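Local structure of putative oxidoreductase with NAD(P)-binding Rossmann-fold domain (Clostridium difficile, 3UUW) at residues L120-N125 / E291-A296; S101-G106 / K295-L300. The protein is a putative oxidoreductase of the Gfo/Idh/MocA type that probably binds NAD(P) in its Rossmann-fold domain, with its substrate not established. One frame throughout, in Å; residues are numbered along the deposited sequence.

Contact 1: L120-N125 / E291-A296; sequences LMVGFN and EECIKA
Cys-293 meets Val-122 by apolar packing. CG2 of Val-122 lies 3.7 Å from CB of Cys-293 and 3.9 Å from its SG. The valine rotamer, with CG1 anti to the backbone N (chi1 174°), puts CG2 on the Cys-293 side.

The sulfur also meets a backbone oxygen. SG of Cys-293 sits 3.6 Å from O of Leu-120, a van der Waals contact. No hydrogen bond joins the two segments.

The ring of Phe-124 meets backbone oxygens. Its CE2 lies 3.8 Å from O of Cys-293, which is at the ring edge and in its plane. O of Glu-292 is 4.1 Å from the same carbon.

Glu-292 is held by two salt bridges. NZ of Lys-295 meets its OE2 at 3.1 Å, on the syn side but 21° out of the carboxylate plane. OE1 pairs with Arg-127.

The contact joins the edge of the parallel Rossmann sheet to the turn leading into helix 295-305. Strand 120-122 is outermost within this chain. Backbone hydrogen bonds of Met-121 with Val-93 and Val-95, and of Gly-123 with Val-95, join it to strand 92-95. Leu-120 and Ile-294 pack on helix 103-116, and Phe-124 and Ala-296 touch helix 160-179.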
ATOM      1  N   LEU A 120     -22.555 -28.544  21.387  1.00 15.63           N
ATOM      2  CA  LEU A 120     -22.882 -28.490  19.957  1.00 14.53           C
ATOM      3  C   LEU A 120     -22.416 -27.114  19.541  1.00 16.55           C
ATOM      4  O   LEU A 120     -23.014 -26.118  19.955  1.00 16.99           O
ATOM      5  CB  LEU A 120     -24.397 -28.657  19.746  1.00 15.23           C
ATOM      6  CG  LEU A 120     -24.924 -28.505  18.316  1.00 15.58           C
ATOM      7  CD1 LEU A 120     -24.257 -29.473  17.373  1.00 18.63           C
ATOM      8  CD2 LEU A 120     -26.473 -28.676  18.312  1.00 19.01           C
ATOM      9  N   MET A 121     -21.309 -27.060  18.797  1.00 15.94           N
ATOM     10  CA  MET A 121     -20.687 -25.796  18.399  1.00 15.49           C
ATOM     11  C   MET A 121     -20.713 -25.625  16.887  1.00 15.94           C
ATOM     12  O   MET A 121     -20.399 -26.568  16.146  1.00 17.34           O
ATOM     13  CB  MET A 121     -19.236 -25.780  18.850  1.00 16.16           C
ATOM     14  CG  MET A 121     -18.538 -24.451  18.715  1.00 15.19           C
ATOM     15  SD  MET A 121     -16.820 -24.619  19.261  1.00 18.77           S
ATOM     16  CE  MET A 121     -16.312 -22.888  19.187  1.00 18.42           C
ATOM     17  N   VAL A 122     -21.036 -24.410  16.435  1.00 14.27           N
ATOM     18  CA  VAL A 122     -21.035 -24.064  15.017  1.00 14.12           C
ATOM     19  C   VAL A 122     -19.758 -23.299  14.701  1.00 13.38           C
ATOM     20  O   VAL A 122     -19.319 -22.417  15.462  1.00 14.67           O
ATOM     21  CB  VAL A 122     -22.288 -23.258  14.623  1.00 15.46           C
ATOM     22  CG1 VAL A 122     -22.198 -22.781  13.189  1.00 16.28           C
ATOM     23  CG2 VAL A 122     -23.564 -24.136  14.864  1.00 17.57           C
ATOM     24  N   GLY A 123     -19.168 -23.642  13.552  1.00 14.94           N
ATOM     25  CA  GLY A 123     -17.859 -23.150  13.156  1.00 14.84           C
ATOM     26  C   GLY A 123     -17.783 -21.753  12.598  1.00 14.75           C
ATOM     27  O   GLY A 123     -17.431 -21.541  11.397  1.00 17.38           O
ATOM     28  N   PHE A 124     -18.089 -20.777  13.441  1.00 15.75           N
ATOM     29  CA  PHE A 124     -17.946 -19.377  13.036  1.00 14.81           C
ATOM     30  C   PHE A 124     -16.508 -18.978  13.304  1.00 14.68           C
ATOM     31  O   PHE A 124     -16.193 -18.306  14.290  1.00 14.72           O
ATOM     32  CB  PHE A 124     -18.971 -18.472  13.744  1.00 14.78           C
ATOM     33  CG  PHE A 124     -20.380 -18.675  13.265  1.00 15.13           C
ATOM     34  CD1 PHE A 124     -20.735 -18.345  11.958  1.00 16.81           C
ATOM     35  CD2 PHE A 124     -21.358 -19.161  14.110  1.00 17.72           C
ATOM     36  CE1 PHE A 124     -22.000 -18.543  11.519  1.00 17.80           C
ATOM     37  CE2 PHE A 124     -22.633 -19.349  13.658  1.00 18.86           C
ATOM     38  CZ  PHE A 124     -22.952 -19.032  12.366  1.00 19.58           C
ATOM     39  N   ASN A 125     -15.618 -19.407  12.405  1.00 14.58           N
ATOM     40  CA  ASN A 125     -14.185 -19.195  12.594  1.00 15.18           C
ATOM     41  C   ASN A 125     -13.759 -17.740  12.775  1.00 14.89           C
ATOM     42  O   ASN A 125     -12.775 -17.459  13.466  1.00 16.19           O
ATOM     43  CB  ASN A 125     -13.375 -19.849  11.468  1.00 15.42           C
ATOM     44  CG  ASN A 125     -13.773 -19.338  10.122  1.00 17.36           C
ATOM     45  OD1 ASN A 125     -14.878 -19.632   9.654  1.00 17.41           O
ATOM     46  ND2 ASN A 125     -12.912 -18.520   9.503  1.00 17.55           N
ATOM     47  N   GLU A 291     -28.266 -19.869  21.489  1.00 18.45           N
ATOM     48  CA  GLU A 291     -28.712 -18.879  20.511  1.00 19.39           C
ATOM     49  C   GLU A 291     -27.564 -18.331  19.680  1.00 17.17           C
ATOM     50  O   GLU A 291     -27.760 -17.933  18.532  1.00 18.19           O
ATOM     51  CB  GLU A 291     -29.464 -17.738  21.206  1.00 20.24           C
ATOM     52  CG  GLU A 291     -30.004 -16.630  20.283  1.00 21.78           C
ATOM     53  CD  GLU A 291     -30.989 -17.115  19.210  1.00 22.92           C
ATOM     54  OE1 GLU A 291     -31.597 -18.215  19.361  1.00 24.49           O
ATOM     55  OE2 GLU A 291     -31.182 -16.355  18.227  1.00 25.27           O
ATOM     56  N   GLU A 292     -26.355 -18.350  20.225  1.00 18.25           N
ATOM     57  CA  GLU A 292     -25.191 -17.892  19.458  1.00 18.63           C
ATOM     58  C   GLU A 292     -24.987 -18.716  18.180  1.00 17.69           C
ATOM     59  O   GLU A 292     -24.492 -18.201  17.181  1.00 20.74           O
ATOM     60  CB  GLU A 292     -23.918 -17.908  20.313  1.00 19.49           C
ATOM     61  CG  GLU A 292     -23.931 -16.868  21.410  1.00 21.20           C
ATOM     62  CD  GLU A 292     -23.964 -15.449  20.856  1.00 25.28           C
ATOM     63  OE1 GLU A 292     -23.329 -15.205  19.819  1.00 23.11           O
ATOM     64  OE2 GLU A 292     -24.628 -14.577  21.460  1.00 27.79           O
ATOM     65  N   CYS A 293     -25.396 -19.983  18.198  1.00 16.37           N
ATOM     66  CA  CYS A 293     -25.245 -20.863  17.037  1.00 16.64           C
ATOM     67  C   CYS A 293     -26.182 -20.505  15.885  1.00 15.73           C
ATOM     68  O   CYS A 293     -25.920 -20.881  14.747  1.00 18.72           O
ATOM     69  CB  CYS A 293     -25.544 -22.337  17.410  1.00 16.65           C
ATOM     70  SG  CYS A 293     -24.323 -23.095  18.501  1.00 24.67           S
ATOM     71  N   ILE A 294     -27.279 -19.804  16.193  1.00 14.95           N
ATOM     72  CA  ILE A 294     -28.364 -19.619  15.231  1.00 16.24           C
ATOM     73  C   ILE A 294     -28.853 -18.188  15.091  1.00 16.00           C
ATOM     74  O   ILE A 294     -29.723 -17.936  14.285  1.00 17.58           O
ATOM     75  CB  ILE A 294     -29.583 -20.538  15.603  1.00 15.91           C
ATOM     76  CG1 ILE A 294     -29.996 -20.358  17.077  1.00 16.48           C
ATOM     77  CG2 ILE A 294     -29.223 -21.978  15.341  1.00 16.89           C
ATOM     78  CD1 ILE A 294     -31.287 -21.134  17.470  1.00 17.49           C
ATOM     79  N   LYS A 295     -28.277 -17.244  15.840  1.00 18.13           N
ATOM     80  CA  LYS A 295     -28.817 -15.887  15.800  1.00 18.76           C
ATOM     81  C   LYS A 295     -28.618 -15.202  14.448  1.00 18.33           C
ATOM     82  O   LYS A 295     -29.508 -14.494  13.994  1.00 18.40           O
ATOM     83  CB  LYS A 295     -28.315 -15.029  16.948  1.00 22.20           C
ATOM     84  CG  LYS A 295     -26.906 -14.697  17.003  1.00 25.07           C
ATOM     85  CD  LYS A 295     -26.779 -13.648  18.156  1.00 30.20           C
ATOM     86  CE  LYS A 295     -25.419 -13.131  18.345  1.00 35.41           C
ATOM     87  NZ  LYS A 295     -25.401 -12.251  19.564  1.00 35.90           N
ATOM     88  N   ALA A 296     -27.455 -15.398  13.816  1.00 16.98           N
ATOM     89  CA  ALA A 296     -27.231 -14.849  12.482  1.00 15.49           C
ATOM     90  C   ALA A 296     -28.208 -15.508  11.483  1.00 16.99           C
ATOM     91  O   ALA A 296     -28.826 -14.837  10.632  1.00 17.42           O
ATOM     92  CB  ALA A 296     -25.780 -15.059  12.038  1.00 15.05           C
TER

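Contact 2: S101-G106 / K295-L300; sequences STVSQG and KAQRLL
The first turns of helices 103-116 and 295-305 come together, with CA of Val-103 and CA of Arg-298 6.2 Å apart. Val-103 carries the apolar part. Its CG2 lies 3.6 Å from the backbone N of Arg-298 and 3.7 Å from CG of Gln-297, and the Val-103 and Gln-297 side chains slide past each other in opposite directions. CG1 of Val-103 lies over one face of the Arg-298 guanidinium, 3.5 Å above the plane and offset toward its rim. The arginine chain bends at chi3 (-63°) and crosses the valine at about a right angle. Its NH2 has salt bridges to Glu-107 and Glu-291, which hold the group beside Val-103.

Gln-297 carries the polar part. With CG anti to the backbone N (chi1 -168°) and an extended chain, its amide reaches the backbone before helix 103-116. NE2 bonds O of Ala-100 and donates to a water at 3.0 Å, which donates to O of Ser-101. A second water lies 2.8 Å from OE1 of Gln-297 and near O of Thr-102. At the N-cap, OG1 of Thr-102 accepts from N of Gln-105 at 3.0 Å and 166°.

Glu-301 links the helices by accepting from N of Val-103, which also touches Ile-294. Helix 103-116 belongs to the Rossmann-fold part and precedes its edge strand 120-122. On the C-terminal helix 295-305, Ala-296 and Leu-300 pack against helix 160-179.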
ATOM      1  N   SER A 101     -30.499 -26.860   8.254  1.00 21.39           N
ATOM      2  CA  SER A 101     -31.147 -26.168   7.148  1.00 22.64           C
ATOM      3  C   SER A 101     -32.092 -25.045   7.598  1.00 21.80           C
ATOM      4  O   SER A 101     -32.253 -24.021   6.903  1.00 22.16           O
ATOM      5  CB  SER A 101     -31.902 -27.184   6.290  1.00 24.39           C
ATOM      6  OG  SER A 101     -31.002 -28.148   5.768  1.00 28.52           O
ATOM      7  N   THR A 102     -32.765 -25.252   8.722  1.00 20.37           N
ATOM      8  CA  THR A 102     -33.667 -24.250   9.278  1.00 19.86           C
ATOM      9  C   THR A 102     -33.303 -23.946  10.731  1.00 18.60           C
ATOM     10  O   THR A 102     -32.701 -24.755  11.401  1.00 17.71           O
ATOM     11  CB  THR A 102     -35.156 -24.708   9.248  1.00 21.10           C
ATOM     12  OG1 THR A 102     -35.391 -25.713  10.244  1.00 22.21           O
ATOM     13  CG2 THR A 102     -35.568 -25.233   7.862  1.00 23.79           C
ATOM     14  N   VAL A 103     -33.657 -22.757  11.196  1.00 18.31           N
ATOM     15  CA  VAL A 103     -33.422 -22.393  12.598  1.00 17.48           C
ATOM     16  C   VAL A 103     -34.210 -23.323  13.541  1.00 18.25           C
ATOM     17  O   VAL A 103     -33.711 -23.732  14.575  1.00 18.17           O
ATOM     18  CB  VAL A 103     -33.792 -20.940  12.852  1.00 17.45           C
ATOM     19  CG1 VAL A 103     -33.783 -20.639  14.350  1.00 17.28           C
ATOM     20  CG2 VAL A 103     -32.822 -20.011  12.100  1.00 18.16           C
ATOM     21  N   SER A 104     -35.439 -23.660  13.147  1.00 20.76           N
ATOM     22  CA  SER A 104     -36.283 -24.538  13.956  1.00 21.21           C
ATOM     23  C   SER A 104     -35.574 -25.871  14.218  1.00 20.10           C
ATOM     24  O   SER A 104     -35.521 -26.345  15.353  1.00 19.63           O
ATOM     25  CB  SER A 104     -37.619 -24.754  13.250  1.00 23.93           C
ATOM     26  OG  SER A 104     -38.544 -25.316  14.131  1.00 27.10           O
ATOM     27  N   GLN A 105     -35.005 -26.462  13.165  1.00 19.59           N
ATOM     28  CA  GLN A 105     -34.213 -27.685  13.327  1.00 19.15           C
ATOM     29  C   GLN A 105     -33.039 -27.441  14.266  1.00 19.03           C
ATOM     30  O   GLN A 105     -32.751 -28.260  15.141  1.00 16.96           O
ATOM     31  CB  GLN A 105     -33.696 -28.167  11.978  1.00 19.81           C
ATOM     32  CG  GLN A 105     -34.769 -28.803  11.125  1.00 22.71           C
ATOM     33  CD  GLN A 105     -34.301 -29.065   9.727  1.00 24.27           C
ATOM     34  OE1 GLN A 105     -33.194 -28.694   9.345  1.00 25.78           O
ATOM     35  NE2 GLN A 105     -35.156 -29.687   8.941  1.00 30.54           N
ATOM     36  N   GLY A 106     -32.336 -26.324  14.075  1.00 17.98           N
ATOM     37  CA  GLY A 106     -31.255 -25.962  14.971  1.00 16.47           C
ATOM     38  C   GLY A 106     -31.669 -25.882  16.445  1.00 15.78           C
ATOM     39  O   GLY A 106     -30.970 -26.387  17.329  1.00 15.25           O
ATOM     40  N   LYS A 295     -28.277 -17.244  15.840  1.00 18.13           N
ATOM     41  CA  LYS A 295     -28.817 -15.887  15.800  1.00 18.76           C
ATOM     42  C   LYS A 295     -28.618 -15.202  14.448  1.00 18.33           C
ATOM     43  O   LYS A 295     -29.508 -14.494  13.994  1.00 18.40           O
ATOM     44  CB  LYS A 295     -28.315 -15.029  16.948  1.00 22.20           C
ATOM     45  CG  LYS A 295     -26.906 -14.697  17.003  1.00 25.07           C
ATOM     46  CD  LYS A 295     -26.779 -13.648  18.156  1.00 30.20           C
ATOM     47  CE  LYS A 295     -25.419 -13.131  18.345  1.00 35.41           C
ATOM     48  NZ  LYS A 295     -25.401 -12.251  19.564  1.00 35.90           N
ATOM     49  N   ALA A 296     -27.455 -15.398  13.816  1.00 16.98           N
ATOM     50  CA  ALA A 296     -27.231 -14.849  12.482  1.00 15.49           C
ATOM     51  C   ALA A 296     -28.208 -15.508  11.483  1.00 16.99           C
ATOM     52  O   ALA A 296     -28.826 -14.837  10.632  1.00 17.42           O
ATOM     53  CB  ALA A 296     -25.780 -15.059  12.038  1.00 15.05           C
ATOM     54  N   GLN A 297     -28.375 -16.822  11.599  1.00 16.19           N
ATOM     55  CA  GLN A 297     -29.283 -17.540  10.710  1.00 16.70           C
ATOM     56  C   GLN A 297     -30.737 -17.077  10.858  1.00 16.09           C
ATOM     57  O   GLN A 297     -31.455 -16.953   9.869  1.00 18.31           O
ATOM     58  CB  GLN A 297     -29.183 -19.035  10.944  1.00 16.56           C
ATOM     59  CG  GLN A 297     -29.865 -19.862   9.865  1.00 17.43           C
ATOM     60  CD  GLN A 297     -29.719 -21.344  10.119  1.00 17.98           C
ATOM     61  OE1 GLN A 297     -29.115 -21.755  11.117  1.00 17.36           O
ATOM     62  NE2 GLN A 297     -30.292 -22.155   9.231  1.00 17.98           N
ATOM     63  N   ARG A 298     -31.127 -16.793  12.092  1.00 16.75           N
ATOM     64  CA  ARG A 298     -32.461 -16.298  12.392  1.00 17.27           C
ATOM     65  C   ARG A 298     -32.683 -14.968  11.681  1.00 18.38           C
ATOM     66  O   ARG A 298     -33.732 -14.752  11.080  1.00 19.77           O
ATOM     67  CB  ARG A 298     -32.637 -16.154  13.910  1.00 16.84           C
ATOM     68  CG  ARG A 298     -34.024 -15.876  14.342  1.00 19.40           C
ATOM     69  CD  ARG A 298     -34.077 -15.554  15.847  1.00 23.39           C
ATOM     70  NE  ARG A 298     -33.647 -16.677  16.675  1.00 22.10           N
ATOM     71  CZ  ARG A 298     -34.358 -17.786  16.897  1.00 23.08           C
ATOM     72  NH1 ARG A 298     -35.562 -17.952  16.356  1.00 24.35           N
ATOM     73  NH2 ARG A 298     -33.858 -18.737  17.681  1.00 24.30           N
ATOM     74  N   LEU A 299     -31.684 -14.092  11.702  1.00 18.33           N
ATOM     75  CA  LEU A 299     -31.816 -12.816  11.046  1.00 19.34           C
ATOM     76  C   LEU A 299     -31.939 -13.025   9.546  1.00 18.55           C
ATOM     77  O   LEU A 299     -32.764 -12.391   8.884  1.00 20.72           O
ATOM     78  CB  LEU A 299     -30.626 -11.918  11.392  1.00 19.92           C
ATOM     79  CG  LEU A 299     -30.611 -10.506  10.823  1.00 22.43           C
ATOM     80  CD1 LEU A 299     -31.952  -9.835  11.048  1.00 25.72           C
ATOM     81  CD2 LEU A 299     -29.482  -9.722  11.482  1.00 24.14           C
ATOM     82  N   LEU A 300     -31.150 -13.945   9.002  1.00 18.40           N
ATOM     83  CA  LEU A 300     -31.219 -14.253   7.565  1.00 18.62           C
ATOM     84  C   LEU A 300     -32.552 -14.860   7.125  1.00 20.93           C
ATOM     85  O   LEU A 300     -33.036 -14.560   6.033  1.00 21.30           O
ATOM     86  CB  LEU A 300     -30.060 -15.153   7.145  1.00 19.07           C
ATOM     87  CG  LEU A 300     -28.685 -14.479   7.202  1.00 22.12           C
ATOM     88  CD1 LEU A 300     -27.575 -15.477   6.934  1.00 24.80           C
ATOM     89  CD2 LEU A 300     -28.632 -13.326   6.209  1.00 24.17           C
TER
HETATM   90  O   HOH W   1     -32.302 -21.258   7.242  1.00 23.46           O
HETATM   91  O   HOH W   2     -30.008 -24.090  12.297  1.00 16.14           O

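Overall arrangement
The segments of the two contacts overlap at Lys-295 and Ala-296, and the contact centres lie about 10 Å apart. Contact 1 is the buried one; its centre lies about 7 Å from the centre of the chain. It touches through the turn before helix 295-305, without hydrogen bonds across. Contact 2 is partly buried, its centre about 14 Å from that of the chain. It touches through Gln-297 and Arg-298, and adds a water bridge and a guanidinium over a valine methyl to the apolar packing. Helix 103-116 leads to strand 120-122, so consecutive Rossmann elements meet the same C-terminal region. The Glu-291 to Arg-298 salt bridge and Ile-294 packing on Val-103 connect the contacts.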